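Local coordinates for protein NAD_Gly3P_dh, NAD-dependent glycerol-3-phosphate dehydrogenase (Streptosporangium roseum, PDB 5OCM) that acts as an imine reductase, probably using NADPH to reduce imines to amines at a cofactor site completed by the second subunit of the dimer, at residues T7-G12 with R54-A59; L133-P138 with A154-L159; H244-S249 with L258-R263. One frame throughout, in Å; residues are numbered along the deposited sequence.

Contact 1: T7-G12 with R54-A59; sequences TVLGLG and RDAAEA. With NAP (NADP nicotinamide-adenine-dinucleotide phosphate), chain G.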
loop_
_atom_site.group_PDB
_atom_site.type_symbol
_atom_site.label_atom_id
_atom_site.label_comp_id
_atom_site.label_asym_id
_atom_site.label_seq_id
_atom_site.Cartn_x
_atom_site.Cartn_y
_atom_site.Cartn_z
ATOM N N THR A 7 -16.440 -4.668 30.291
ATOM C CA THR A 7 -15.725 -3.510 30.823
ATOM C C THR A 7 -14.638 -3.064 29.822
ATOM O O THR A 7 -13.945 -3.911 29.263
ATOM C CB THR A 7 -15.096 -3.833 32.185
ATOM O OG1 THR A 7 -16.175 -3.957 33.155
ATOM C CG2 THR A 7 -14.145 -2.732 32.633
ATOM N N VAL A 8 -14.536 -1.744 29.592
ATOM C CA VAL A 8 -13.459 -1.166 28.862
ATOM C C VAL A 8 -12.634 -0.283 29.819
ATOM O O VAL A 8 -13.180 0.651 30.471
ATOM C CB VAL A 8 -13.930 -0.327 27.659
ATOM C CG1 VAL A 8 -12.737 0.315 26.937
ATOM C CG2 VAL A 8 -14.750 -1.207 26.711
ATOM N N LEU A 9 -11.340 -0.610 29.940
ATOM C CA LEU A 9 -10.374 0.202 30.656
ATOM C C LEU A 9 -9.514 0.945 29.650
ATOM O O LEU A 9 -8.793 0.317 28.880
ATOM C CB LEU A 9 -9.474 -0.669 31.525
ATOM C CG LEU A 9 -10.173 -1.659 32.447
ATOM C CD1 LEU A 9 -9.165 -2.522 33.204
ATOM C CD2 LEU A 9 -11.085 -0.953 33.442
ATOM N N GLY A 10 -9.605 2.269 29.680
ATOM C CA GLY A 10 -8.876 3.157 28.796
ATOM C C GLY A 10 -9.821 3.790 27.800
ATOM O O GLY A 10 -10.415 3.088 26.976
ATOM N N LEU A 11 -9.992 5.101 27.910
ATOM C CA LEU A 11 -10.947 5.854 27.108
ATOM C C LEU A 11 -10.261 6.956 26.333
ATOM O O LEU A 11 -10.742 8.098 26.293
ATOM C CB LEU A 11 -12.060 6.416 27.974
ATOM C CG LEU A 11 -12.870 5.405 28.716
ATOM C CD1 LEU A 11 -13.924 6.109 29.584
ATOM C CD2 LEU A 11 -13.525 4.318 27.833
ATOM N N GLY A 12 -9.204 6.570 25.638
ATOM C CA GLY A 12 -8.628 7.426 24.582
ATOM C C GLY A 12 -9.486 7.411 23.355
ATOM O O GLY A 12 -10.635 6.972 23.381
ATOM N N ARG A 54 -10.461 -0.944 39.612
ATOM C CA ARG A 54 -10.861 -2.167 40.305
ATOM C C ARG A 54 -12.384 -2.372 40.252
ATOM O O ARG A 54 -12.851 -3.468 39.986
ATOM C CB ARG A 54 -10.391 -2.061 41.776
ATOM C CG ARG A 54 -10.658 -3.282 42.643
ATOM C CD ARG A 54 -10.542 -2.868 44.148
ATOM N NE ARG A 54 -9.959 -3.951 44.887
ATOM C CZ ARG A 54 -10.634 -4.936 45.460
ATOM N NH1 ARG A 54 -9.968 -5.880 46.115
ATOM N NH2 ARG A 54 -11.979 -4.968 45.416
ATOM N N ASP A 55 -13.149 -1.311 40.509
ATOM C CA ASP A 55 -14.616 -1.400 40.423
ATOM C C ASP A 55 -15.064 -1.790 38.988
ATOM O O ASP A 55 -16.000 -2.565 38.774
ATOM C CB ASP A 55 -15.246 -0.037 40.733
ATOM C CG ASP A 55 -15.294 0.316 42.246
ATOM O OD1 ASP A 55 -14.953 -0.554 43.096
ATOM O OD2 ASP A 55 -15.712 1.454 42.501
ATOM N N ALA A 56 -14.385 -1.222 37.991
ATOM C CA ALA A 56 -14.732 -1.503 36.604
ATOM C C ALA A 56 -14.492 -2.967 36.259
ATOM O O ALA A 56 -15.354 -3.644 35.674
ATOM C CB ALA A 56 -13.971 -0.589 35.707
ATOM N N ALA A 57 -13.340 -3.489 36.692
ATOM C CA ALA A 57 -12.982 -4.858 36.440
ATOM C C ALA A 57 -13.960 -5.836 37.105
ATOM O O ALA A 57 -14.341 -6.845 36.490
ATOM C CB ALA A 57 -11.558 -5.142 36.868
ATOM N N GLU A 58 -14.426 -5.464 38.298
ATOM C CA GLU A 58 -15.327 -6.324 39.055
ATOM C C GLU A 58 -16.707 -6.414 38.451
ATOM O O GLU A 58 -17.445 -7.320 38.790
ATOM C CB GLU A 58 -15.518 -5.809 40.524
ATOM C CG GLU A 58 -14.401 -6.143 41.454
ATOM C CD GLU A 58 -14.588 -5.588 42.863
ATOM O OE1 GLU A 58 -15.320 -4.583 43.102
ATOM O OE2 GLU A 58 -13.939 -6.189 43.734
ATOM N N ALA A 59 -17.070 -5.485 37.557
ATOM C CA ALA A 59 -18.445 -5.394 37.051
ATOM C C ALA A 59 -18.798 -6.408 35.964
ATOM O O ALA A 59 -19.994 -6.685 35.760
ATOM C CB ALA A 59 -18.684 -4.001 36.551
HETATM P PA NAP G . -4.821 7.831 23.317
HETATM O O1A NAP G . -5.955 8.703 22.781
HETATM O O2A NAP G . -3.584 8.599 23.422
HETATM O O5B NAP G . -5.198 7.132 24.746
HETATM C C5B NAP G . -4.162 6.644 25.592
HETATM C C4B NAP G . -4.923 6.004 26.728
HETATM O O4B NAP G . -4.060 5.307 27.608
HETATM C C3B NAP G . -5.751 7.001 27.599
HETATM O O3B NAP G . -7.010 6.421 28.012
HETATM C C2B NAP G . -4.806 7.187 28.804
HETATM O O2B NAP G . -5.436 7.710 29.989
HETATM C C1B NAP G . -4.283 5.785 28.959
HETATM N N9A NAP G . -3.062 5.697 29.736
HETATM C C8A NAP G . -1.826 6.090 29.411
HETATM N N7A NAP G . -0.963 5.830 30.381
HETATM C C5A NAP G . -1.677 5.255 31.369
HETATM C C6A NAP G . -1.381 4.723 32.687
HETATM N N6A NAP G . -0.078 4.764 33.169
HETATM N N1A NAP G . -2.405 4.289 33.453
HETATM C C2A NAP G . -3.678 4.250 33.001
HETATM N N3A NAP G . -4.038 4.694 31.779
HETATM C C4A NAP G . -3.066 5.179 30.968
HETATM O O3 NAP G . -4.457 6.588 22.412
HETATM P PN NAP G . -5.545 5.771 21.489
HETATM O O1N NAP G . -5.490 6.292 20.111
HETATM O O2N NAP G . -6.827 5.488 22.288
HETATM O O5D NAP G . -4.637 4.434 21.445
HETATM C C5D NAP G . -4.773 3.483 22.505
HETATM C C4D NAP G . -4.110 2.205 22.034
HETATM O O4D NAP G . -4.842 1.718 20.829
HETATM C C3D NAP G . -2.621 2.433 21.706
HETATM O O3D NAP G . -1.834 1.291 22.090
HETATM C C2D NAP G . -2.694 2.566 20.175
HETATM O O2D NAP G . -1.483 2.280 19.458
HETATM C C1D NAP G . -3.845 1.575 19.854
HETATM N N1N NAP G . -4.482 1.823 18.577
HETATM C C2N NAP G . -5.019 2.994 18.300
HETATM C C3N NAP G . -5.610 3.238 17.045
HETATM C C7N NAP G . -6.164 4.552 16.642
HETATM O O7N NAP G . -6.512 4.637 15.445
HETATM N N7N NAP G . -6.250 5.532 17.500
HETATM C C4N NAP G . -5.680 2.197 16.105
HETATM C C5N NAP G . -5.197 0.949 16.486
HETATM C C6N NAP G . -4.608 0.807 17.731
HETATM P P2B NAP G . -5.587 9.298 30.166
HETATM O O1X NAP G . -6.798 9.674 29.377
HETATM O O2X NAP G . -5.665 9.374 31.652
HETATM O O3X NAP G . -4.229 9.870 29.752
#

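Contact 2: L133-P138 with A154-L159; sequences LLYSGP and AGTTYL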
loop_
_atom_site.group_PDB
_atom_site.type_symbol
_atom_site.label_atom_id
_atom_site.label_comp_id
_atom_site.label_asym_id
_atom_site.label_seq_id
_atom_site.Cartn_x
_atom_site.Cartn_y
_atom_site.Cartn_z
ATOM N N LEU A 133 -9.914 -7.184 13.271
ATOM C CA LEU A 133 -9.219 -7.327 14.551
ATOM C C LEU A 133 -8.679 -8.737 14.660
ATOM O O LEU A 133 -9.342 -9.709 14.254
ATOM C CB LEU A 133 -10.163 -7.032 15.736
ATOM C CG LEU A 133 -10.702 -5.621 15.866
ATOM C CD1 LEU A 133 -12.072 -5.533 15.107
ATOM C CD2 LEU A 133 -10.967 -5.245 17.321
ATOM N N LEU A 134 -7.490 -8.858 15.245
ATOM C CA LEU A 134 -6.762 -10.152 15.301
ATOM C C LEU A 134 -6.604 -10.539 16.764
ATOM O O LEU A 134 -6.279 -9.687 17.571
ATOM C CB LEU A 134 -5.381 -9.994 14.706
ATOM C CG LEU A 134 -5.319 -9.355 13.345
ATOM C CD1 LEU A 134 -3.881 -9.248 12.848
ATOM C CD2 LEU A 134 -6.153 -10.136 12.346
ATOM N N TYR A 135 -6.809 -11.826 17.070
ATOM C CA TYR A 135 -6.712 -12.293 18.465
ATOM C C TYR A 135 -5.813 -13.517 18.525
ATOM O O TYR A 135 -5.837 -14.371 17.617
ATOM C CB TYR A 135 -8.099 -12.687 18.979
ATOM C CG TYR A 135 -8.994 -11.524 19.187
ATOM C CD1 TYR A 135 -9.749 -11.001 18.143
ATOM C CD2 TYR A 135 -9.041 -10.865 20.412
ATOM C CE1 TYR A 135 -10.519 -9.862 18.315
ATOM C CE2 TYR A 135 -9.789 -9.741 20.602
ATOM C CZ TYR A 135 -10.560 -9.247 19.547
ATOM O OH TYR A 135 -11.290 -8.123 19.690
ATOM N N SER A 136 -5.068 -13.609 19.623
ATOM C CA SER A 136 -4.295 -14.794 19.927
ATOM C C SER A 136 -4.459 -15.171 21.344
ATOM O O SER A 136 -4.744 -14.325 22.220
ATOM C CB SER A 136 -2.791 -14.529 19.713
ATOM O OG SER A 136 -2.580 -13.998 18.457
ATOM N N GLY A 137 -4.265 -16.461 21.602
ATOM C CA GLY A 137 -4.454 -17.022 22.967
ATOM C C GLY A 137 -5.256 -18.296 22.835
ATOM O O GLY A 137 -5.341 -18.874 21.751
ATOM N N PRO A 138 -5.837 -18.761 23.936
ATOM C CA PRO A 138 -6.547 -20.081 23.867
ATOM C C PRO A 138 -7.738 -20.049 22.983
ATOM O O PRO A 138 -8.597 -19.146 23.097
ATOM C CB PRO A 138 -6.948 -20.368 25.314
ATOM C CG PRO A 138 -6.441 -19.247 26.126
ATOM C CD PRO A 138 -5.771 -18.204 25.306
ATOM N N ALA A 154 -16.830 -7.153 12.123
ATOM C CA ALA A 154 -17.075 -8.463 11.511
ATOM C C ALA A 154 -15.799 -9.141 11.055
ATOM O O ALA A 154 -15.791 -10.324 10.871
ATOM C CB ALA A 154 -18.053 -8.367 10.323
ATOM N N GLY A 155 -14.715 -8.407 10.904
ATOM C CA GLY A 155 -13.412 -8.953 10.572
ATOM C C GLY A 155 -12.611 -9.457 11.743
ATOM O O GLY A 155 -11.420 -9.631 11.645
ATOM N N THR A 156 -13.275 -9.735 12.850
ATOM C CA THR A 156 -12.684 -10.394 13.992
ATOM C C THR A 156 -12.172 -11.791 13.588
ATOM O O THR A 156 -12.926 -12.599 13.038
ATOM C CB THR A 156 -13.728 -10.451 15.110
ATOM O OG1 THR A 156 -13.935 -9.094 15.564
ATOM C CG2 THR A 156 -13.290 -11.327 16.252
ATOM N N THR A 157 -10.878 -12.061 13.824
ATOM C CA THR A 157 -10.259 -13.300 13.398
ATOM C C THR A 157 -9.251 -13.830 14.420
ATOM O O THR A 157 -8.579 -13.065 15.144
ATOM C CB THR A 157 -9.712 -13.238 11.901
ATOM O OG1 THR A 157 -8.322 -13.472 11.801
ATOM C CG2 THR A 157 -10.048 -12.022 11.181
ATOM N N TYR A 158 -9.174 -15.155 14.505
ATOM C CA TYR A 158 -8.288 -15.840 15.460
ATOM C C TYR A 158 -7.023 -16.293 14.780
ATOM O O TYR A 158 -7.082 -16.989 13.741
ATOM C CB TYR A 158 -9.008 -17.048 16.035
ATOM C CG TYR A 158 -8.195 -17.898 16.952
ATOM C CD1 TYR A 158 -7.821 -17.439 18.206
ATOM C CD2 TYR A 158 -7.761 -19.171 16.582
ATOM C CE1 TYR A 158 -7.071 -18.213 19.081
ATOM C CE2 TYR A 158 -6.994 -19.941 17.450
ATOM C CZ TYR A 158 -6.646 -19.462 18.694
ATOM O OH TYR A 158 -5.881 -20.219 19.547
ATOM N N LEU A 159 -5.878 -15.971 15.347
ATOM C CA LEU A 159 -4.583 -16.285 14.744
ATOM C C LEU A 159 -4.018 -17.560 15.247
ATOM O O LEU A 159 -3.377 -18.256 14.482
ATOM C CB LEU A 159 -3.535 -15.206 14.996
ATOM C CG LEU A 159 -3.794 -13.860 14.330
ATOM C CD1 LEU A 159 -2.754 -12.876 14.781
ATOM C CD2 LEU A 159 -3.784 -13.918 12.827
HETATM O O HOH W 1 -13.280 -7.898 17.812
#

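Contact 3: H244-S249 with L258-R263; sequences HLIHES and LPRLVR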
loop_
_atom_site.group_PDB
_atom_site.type_symbol
_atom_site.label_atom_id
_atom_site.label_comp_id
_atom_site.label_asym_id
_atom_site.label_seq_id
_atom_site.Cartn_x
_atom_site.Cartn_y
_atom_site.Cartn_z
ATOM N N HIS A 244 13.234 7.401 -12.778
ATOM C CA HIS A 244 12.296 8.395 -13.302
ATOM C C HIS A 244 11.625 9.139 -12.133
ATOM O O HIS A 244 11.452 10.356 -12.186
ATOM C CB HIS A 244 11.230 7.777 -14.212
ATOM C CG HIS A 244 11.794 7.114 -15.414
ATOM N ND1 HIS A 244 11.231 6.007 -16.005
ATOM C CD2 HIS A 244 12.890 7.413 -16.143
ATOM C CE1 HIS A 244 11.969 5.648 -17.051
ATOM N NE2 HIS A 244 12.970 6.494 -17.161
ATOM N N LEU A 245 11.220 8.385 -11.091
ATOM C CA LEU A 245 10.584 9.032 -9.929
ATOM C C LEU A 245 11.541 9.988 -9.222
ATOM O O LEU A 245 11.153 11.087 -8.866
ATOM C CB LEU A 245 10.021 7.972 -8.952
ATOM C CG LEU A 245 9.453 8.489 -7.634
ATOM C CD1 LEU A 245 8.359 9.529 -7.855
ATOM C CD2 LEU A 245 8.947 7.302 -6.829
ATOM N N ILE A 246 12.793 9.573 -9.051
ATOM C CA ILE A 246 13.800 10.453 -8.447
ATOM C C ILE A 246 13.971 11.710 -9.294
ATOM O O ILE A 246 13.916 12.830 -8.752
ATOM C CB ILE A 246 15.136 9.717 -8.263
ATOM C CG1 ILE A 246 14.951 8.661 -7.161
ATOM C CG2 ILE A 246 16.216 10.718 -7.843
ATOM C CD1 ILE A 246 16.104 7.681 -7.017
ATOM N N HIS A 247 14.129 11.549 -10.594
ATOM C CA HIS A 247 14.351 12.706 -11.492
ATOM C C HIS A 247 13.156 13.638 -11.525
ATOM O O HIS A 247 13.325 14.882 -11.495
ATOM C CB HIS A 247 14.812 12.256 -12.890
ATOM C CG HIS A 247 16.232 11.721 -12.824
ATOM N ND1 HIS A 247 16.720 10.509 -13.349
ATOM C CD2 HIS A 247 17.320 12.370 -12.315
ATOM C CE1 HIS A 247 17.980 10.375 -12.971
ATOM N NE2 HIS A 247 18.403 11.518 -12.442
ATOM N N GLU A 248 11.971 13.059 -11.605
ATOM C CA GLU A 248 10.748 13.859 -11.564
ATOM C C GLU A 248 10.610 14.633 -10.251
ATOM O O GLU A 248 10.248 15.839 -10.256
ATOM C CB GLU A 248 9.512 12.959 -11.824
ATOM C CG GLU A 248 8.257 13.749 -12.186
ATOM C CD GLU A 248 8.341 14.329 -13.639
ATOM O OE1 GLU A 248 8.918 13.693 -14.526
ATOM O OE2 GLU A 248 7.848 15.490 -13.847
ATOM N N SER A 249 10.929 13.981 -9.136
ATOM C CA SER A 249 10.848 14.634 -7.846
ATOM C C SER A 249 11.862 15.778 -7.731
ATOM O O SER A 249 11.537 16.840 -7.215
ATOM C CB SER A 249 11.089 13.626 -6.742
ATOM O OG SER A 249 10.062 12.657 -6.762
ATOM N N LEU A 258 12.235 8.946 0.095
ATOM C CA LEU A 258 11.605 7.630 -0.153
ATOM C C LEU A 258 12.152 6.874 -1.356
ATOM O O LEU A 258 12.614 5.730 -1.196
ATOM C CB LEU A 258 10.073 7.749 -0.217
ATOM C CG LEU A 258 9.358 8.228 1.037
ATOM C CD1 LEU A 258 7.890 8.271 0.668
ATOM C CD2 LEU A 258 9.598 7.361 2.287
ATOM N N PRO A 259 12.120 7.472 -2.572
ATOM C CA PRO A 259 12.617 6.698 -3.681
ATOM C C PRO A 259 14.138 6.496 -3.612
ATOM O O PRO A 259 14.618 5.535 -4.167
ATOM C CB PRO A 259 12.224 7.524 -4.928
ATOM C CG PRO A 259 12.066 8.893 -4.398
ATOM C CD PRO A 259 11.515 8.722 -3.011
ATOM N N ARG A 260 14.884 7.369 -2.952
ATOM C CA ARG A 260 16.301 7.105 -2.741
ATOM C C ARG A 260 16.560 5.850 -1.912
ATOM O O ARG A 260 17.454 5.083 -2.258
ATOM C CB ARG A 260 17.071 8.281 -2.155
ATOM C CG ARG A 260 17.269 9.304 -3.309
ATOM C CD ARG A 260 18.207 10.481 -3.030
ATOM N NE ARG A 260 17.668 11.428 -2.053
ATOM C CZ ARG A 260 17.935 11.478 -0.747
ATOM N NH1 ARG A 260 17.382 12.427 -0.030
ATOM N NH2 ARG A 260 18.801 10.631 -0.126
ATOM N N LEU A 261 15.751 5.621 -0.877
ATOM C CA LEU A 261 15.886 4.361 -0.114
ATOM C C LEU A 261 15.459 3.157 -0.961
ATOM O O LEU A 261 16.102 2.098 -0.911
ATOM C CB LEU A 261 15.151 4.389 1.232
ATOM C CG LEU A 261 15.266 3.117 2.084
ATOM C CD1 LEU A 261 16.737 2.729 2.374
ATOM C CD2 LEU A 261 14.507 3.242 3.377
ATOM N N VAL A 262 14.406 3.324 -1.769
ATOM C CA VAL A 262 13.958 2.258 -2.698
ATOM C C VAL A 262 15.137 1.886 -3.619
ATOM O O VAL A 262 15.429 0.685 -3.816
ATOM C CB VAL A 262 12.718 2.691 -3.506
ATOM C CG1 VAL A 262 12.390 1.710 -4.631
ATOM C CG2 VAL A 262 11.510 2.906 -2.563
ATOM N N ARG A 263 15.796 2.899 -4.170
ATOM C CA ARG A 263 16.944 2.681 -5.083
ATOM C C ARG A 263 18.120 2.020 -4.361
ATOM O O ARG A 263 18.695 1.055 -4.877
ATOM C CB ARG A 263 17.339 4.045 -5.707
ATOM C CG ARG A 263 18.368 4.109 -6.775
ATOM C CD ARG A 263 18.386 3.030 -7.788
ATOM N NE ARG A 263 18.925 3.597 -9.086
ATOM C CZ ARG A 263 19.702 2.914 -9.960
ATOM N NH1 ARG A 263 20.056 1.647 -9.728
ATOM N NH2 ARG A 263 19.993 3.480 -11.102
#

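Contact 1: T7-G12 with R54-A59
Thr7 supplies the polar link between strand 6-9 and helix 53-58: its OG1 donates to Ala56 O at 2.7 Å. The hydroxyl lies well above the carbonyl plane, 43° out of it, and so is not directed at a lone pair. From the opposite face of that plane Ala59 N also reaches Ala56 O, at 3.1 Å, and this carbonyl therefore has two donors. Ser60 OG is a further hydrogen-bond partner of Thr7 OG1.

Apolar contacts converge on one methyl group. Thr7 CG2 stands anti to the backbone N (OG1 at chi1 -71°), which turns this branch to Ala56 CB at 3.8 Å while OG1 takes the carbonyl. Leu9, two residues on and facing the same way, brings its CD2 branch to the same Ala56 CB at 3.7 Å. The small alanine is thus met by both side chains. The axes of strand 7-9 and helix 54-58 run nearly antiparallel, at 150°, with a closest approach of 8.1 Å.

This is helix-on-sheet packing in a Rossmann-type fold: the strand lies between strands 29-32 and 62-65, with Thr7 and Leu9 on the helix-facing side and Val8 turned away, toward helix 13-24. Ala56 also touches Trp32 of strand 29-32.

Cofactor contacts belong to the turn after the strand. Gly10 and Gly12 fit the GxGxxG pattern. Leu11 N makes a weak hydrogen bond of 3.3 Å to O3B of the NADP and is also hydrogen-bonded to Asn33 OD1. Gly12, the N-cap of helix 13-24, has its N 3.2 Å from the same O3B.

Contact 2: L133-P138 with A154-L159
Leu133, Leu134 and Tyr135 pair in parallel with Thr156, Thr157 and Tyr158 through a backbone ladder. Thr157 N binds Leu133 O at 2.8 Å, Tyr135 N binds Thr157 O at 2.9 Å, and Leu159 N binds Tyr135 O at 2.8 Å. The last is the straightest of the three, with 169° at the hydrogen. Both strands run the same way, 31° apart.

Beyond these three bonds, Tyr158 reaches along the first strand. Its CG is anti to the backbone N (chi1 176°), which carries the phenol to the turn, where OH donates to Gly137 O at 2.6 Å. That oxygen lies at the ring edge, near its plane, and the donor approaches almost in line with the C=O bond. A beta carbon on Gly137 would run into Pro138 CD and the preceding carbonyl O.

Two faces of the sheet differ in character. On the face of Leu134 and Thr157, the side chains lie alongside each other, and Leu134 CB meets Leu159 CD1 at 3.9 Å; Tyr169 of helix 165-192 and Phe204 of the second subunit pack here. On the opposite face, Thr156 CG2 approaches the Tyr135 ring obliquely, 3.8 Å from CE1. A water bridges this pair, lying 2.7 Å from Tyr135 OH and donating to Thr156 OG1 at 2.6 Å, while Thr156 OG1 is also bonded to Gly153 O. Helix 139-149 packs on this face, completing the beta-alpha-beta crossover from strand 131-136 to strand 155-160 at the sheet edge.

The phenol gives Gly137 O a side-chain donor, and Gly137 is also joined to Gly160 by a backbone bond. The short, nearly linear phenol bond probably helps hold the turn that leads into the crossover helix.

Contact 3: H244-S249 with L258-R263
Leu245, which packs against Pro259 across the helix pair, has a carbonyl oxygen gripped twice from one residue: Ser249 OG donates to Leu245 O at 2.8 Å and Ser249 N does so at 2.9 Å. The two donors come from opposite faces of the carbonyl plane, the hydroxyl tilted 33° from it. Ser249 thereby spends its hydroxyl within its own helix, on the turn that carries Leu245 and Ile246.

Between the two segments themselves no hydrogen bond forms, and their contact is apolar. Pro259 is its centre, with its ring carbon CB 3.8 Å from Leu245 CD2 and 3.7 Å from Ile246 CG1. Leu245, with CG anti to the backbone N (chi1 174°), crosses the proline at about a right angle, whereas Ile246 comes at a slant. The Ile246 chain is extended, and its CD1 passes the proline to end 4.1 Å from Arg263 CB and 4.2 Å from Arg260 CG. Only the aliphatic parts of these arginines face Ile246 here.

Arg263 bends at chi2 (38°), and its NH2 forms a salt bridge to Asp243, tying helix 257-271 to helix 235-252 one residue before His244; NH1 pairs with Asp267, and Arg260 NE bonds to Thr256. His186 of helix 165-192 touches both Ser249 and Pro259. The second subunit also packs on this pair, Gly175 of that chain on Leu245, and its Ser97 hydrogen-bonds Glu248.

The axes approach to 9.5 Å and run nearly antiparallel. With helices 235-252 and 257-271 following directly in sequence across a short connection, the geometry is that of an antiparallel helical hairpin in the all-helical C-terminal domain of this reductase family.

From the N terminus, contact 1 opens at strand 6-9 and closes at helix 53-58, spanning 41 intervening residues. Contact 2 follows with a shorter loop of 15 residues, and contact 3 closes across just eight. The three lie in series, none nested in or crossing another. Contacts 1 and 2 both reach the same sheet of the nucleotide-binding domain: contact 1 packs a helix on an inner strand, contact 2 pairs the last two strands, and their centres are about 21 Å apart. Contact 3 joins helices 235-252 and 257-271 of the C-terminal domain, its centre about 49 Å from that of contact 1. Both contact 2 and contact 3 also touch the second subunit.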